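Local coordinates for plasmin and fibronectin-binding protein A (Streptococcus pneumoniae, PDB 4MR0), which acts as a fibronectin-dependent adhesin and invasin on the pneumococcal surface and also binds human plasmin, plasminogen and serum albumin, at residues Ser117-Asp120 with Tyr121-Gly125. Sequence-based numbering, arbitrary orientation.
Sequences SVKD and YGAVG
Val118 O is gripped by two backbone donors, one three and one five residues on: Tyr121 N lies 3.2 Å from it and Ala123 N 3.3 Å, and they approach from opposite faces of the carbonyl plane. Tyr121 N, at the three-residue spacing of a 3-10 turn, sits 64° out of that plane, while Ala123 N is tilted by 26°. The next turn repeats the three-residue spacing, with Gly122 N 3.1 Å from Lys119 O. At the start, Ser117 OG accepts from Lys119 N, an ST turn.

Among side-chain contacts, Ala123 CB presses to 3.0 Å from Val118 O and meets Val118 CG2 at 3.9 Å; Tyr158 touches both residues. The Tyr121 ring turns an edge to Ser117 O, 3.5 Å from CD1, and its side chain packs on helix 132-143.

A bend about CB-CG (chi2 -61°) lays Lys119 CD 3.2 Å from Ala123 O, and further bends along the chain carry NZ to a water 2.8 Å away; that water bonds weakly to Val124 O.

Asp131 carboxylate oxygens accept from Val124 N and Gly125 N. Main-chain bonds thus hold the turn at 118-123, with side-chain acceptors Ser117 OG before it and Asp131 after it, linking strand 116-117 toward helix 132-143 at the N-terminal end of the parallel beta-helix.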
loop_
_atom_site.group_PDB
_atom_site.type_symbol
_atom_site.label_atom_id
_atom_site.label_comp_id
_atom_site.label_asym_id
_atom_site.label_seq_id
_atom_site.Cartn_x
_atom_site.Cartn_y
_atom_site.Cartn_z
ATOM N N SER A 117 29.542 15.645 3.636
ATOM C CA SER A 117 28.513 16.505 3.070
ATOM C C SER A 117 28.554 16.324 1.560
ATOM O O SER A 117 29.630 16.224 0.976
ATOM C CB SER A 117 28.781 17.971 3.411
ATOM O OG SER A 117 27.909 18.816 2.678
ATOM N N VAL A 118 27.390 16.264 0.922
ATOM C CA VAL A 118 27.366 16.110 -0.526
ATOM C C VAL A 118 27.980 17.341 -1.191
ATOM O O VAL A 118 28.340 17.304 -2.368
ATOM C CB VAL A 118 25.933 15.917 -1.054
ATOM C CG1 VAL A 118 25.402 14.546 -0.633
ATOM C CG2 VAL A 118 25.032 17.022 -0.522
ATOM N N LYS A 119 28.094 18.430 -0.433
ATOM C CA LYS A 119 28.682 19.669 -0.950
ATOM C C LYS A 119 30.185 19.468 -1.127
ATOM O O LYS A 119 30.818 20.115 -1.963
ATOM C CB LYS A 119 28.430 20.830 0.022
ATOM C CG LYS A 119 26.964 21.048 0.370
ATOM C CD LYS A 119 26.135 21.386 -0.858
ATOM C CE LYS A 119 26.025 22.887 -1.080
ATOM N NZ LYS A 119 25.110 23.519 -0.087
ATOM N N ASP A 120 30.743 18.563 -0.328
ATOM C CA ASP A 120 32.164 18.250 -0.386
ATOM C C ASP A 120 32.562 17.733 -1.759
ATOM O O ASP A 120 33.738 17.772 -2.131
ATOM C CB ASP A 120 32.514 17.186 0.656
ATOM C CG ASP A 120 32.448 17.709 2.075
ATOM O OD1 ASP A 120 31.782 18.743 2.304
ATOM O OD2 ASP A 120 33.056 17.074 2.964
ATOM N N TYR A 121 31.581 17.250 -2.514
ATOM C CA TYR A 121 31.863 16.698 -3.828
ATOM C C TYR A 121 31.322 17.501 -4.998
ATOM O O TYR A 121 31.233 16.996 -6.118
ATOM C CB TYR A 121 31.364 15.253 -3.892
ATOM C CG TYR A 121 31.914 14.406 -2.768
ATOM C CD1 TYR A 121 31.341 14.450 -1.497
ATOM C CD2 TYR A 121 33.036 13.597 -2.960
ATOM C CE1 TYR A 121 31.870 13.709 -0.444
ATOM C CE2 TYR A 121 33.574 12.853 -1.912
ATOM C CZ TYR A 121 32.985 12.916 -0.659
ATOM O OH TYR A 121 33.508 12.191 0.385
ATOM N N GLY A 122 30.963 18.756 -4.744
ATOM C CA GLY A 122 30.480 19.598 -5.821
ATOM C C GLY A 122 28.987 19.834 -5.916
ATOM O O GLY A 122 28.532 20.528 -6.827
ATOM N N ALA A 123 28.214 19.255 -5.005
ATOM C CA ALA A 123 26.772 19.464 -5.034
ATOM C C ALA A 123 26.547 20.954 -4.802
ATOM O O ALA A 123 27.129 21.526 -3.884
ATOM C CB ALA A 123 26.101 18.652 -3.935
ATOM N N VAL A 124 25.713 21.578 -5.629
ATOM C CA VAL A 124 25.439 23.006 -5.489
ATOM C C VAL A 124 24.178 23.251 -4.663
ATOM O O VAL A 124 24.117 24.196 -3.880
ATOM C CB VAL A 124 25.287 23.677 -6.869
ATOM C CG1 VAL A 124 25.005 25.171 -6.698
ATOM C CG2 VAL A 124 26.560 23.462 -7.692
ATOM N N GLY A 125 23.175 22.394 -4.844
ATOM C CA GLY A 125 21.938 22.523 -4.097
ATOM C C GLY A 125 21.073 23.709 -4.476
ATOM O O GLY A 125 20.356 24.248 -3.634
HETATM O O HOH W 1 22.571 24.481 -0.829
#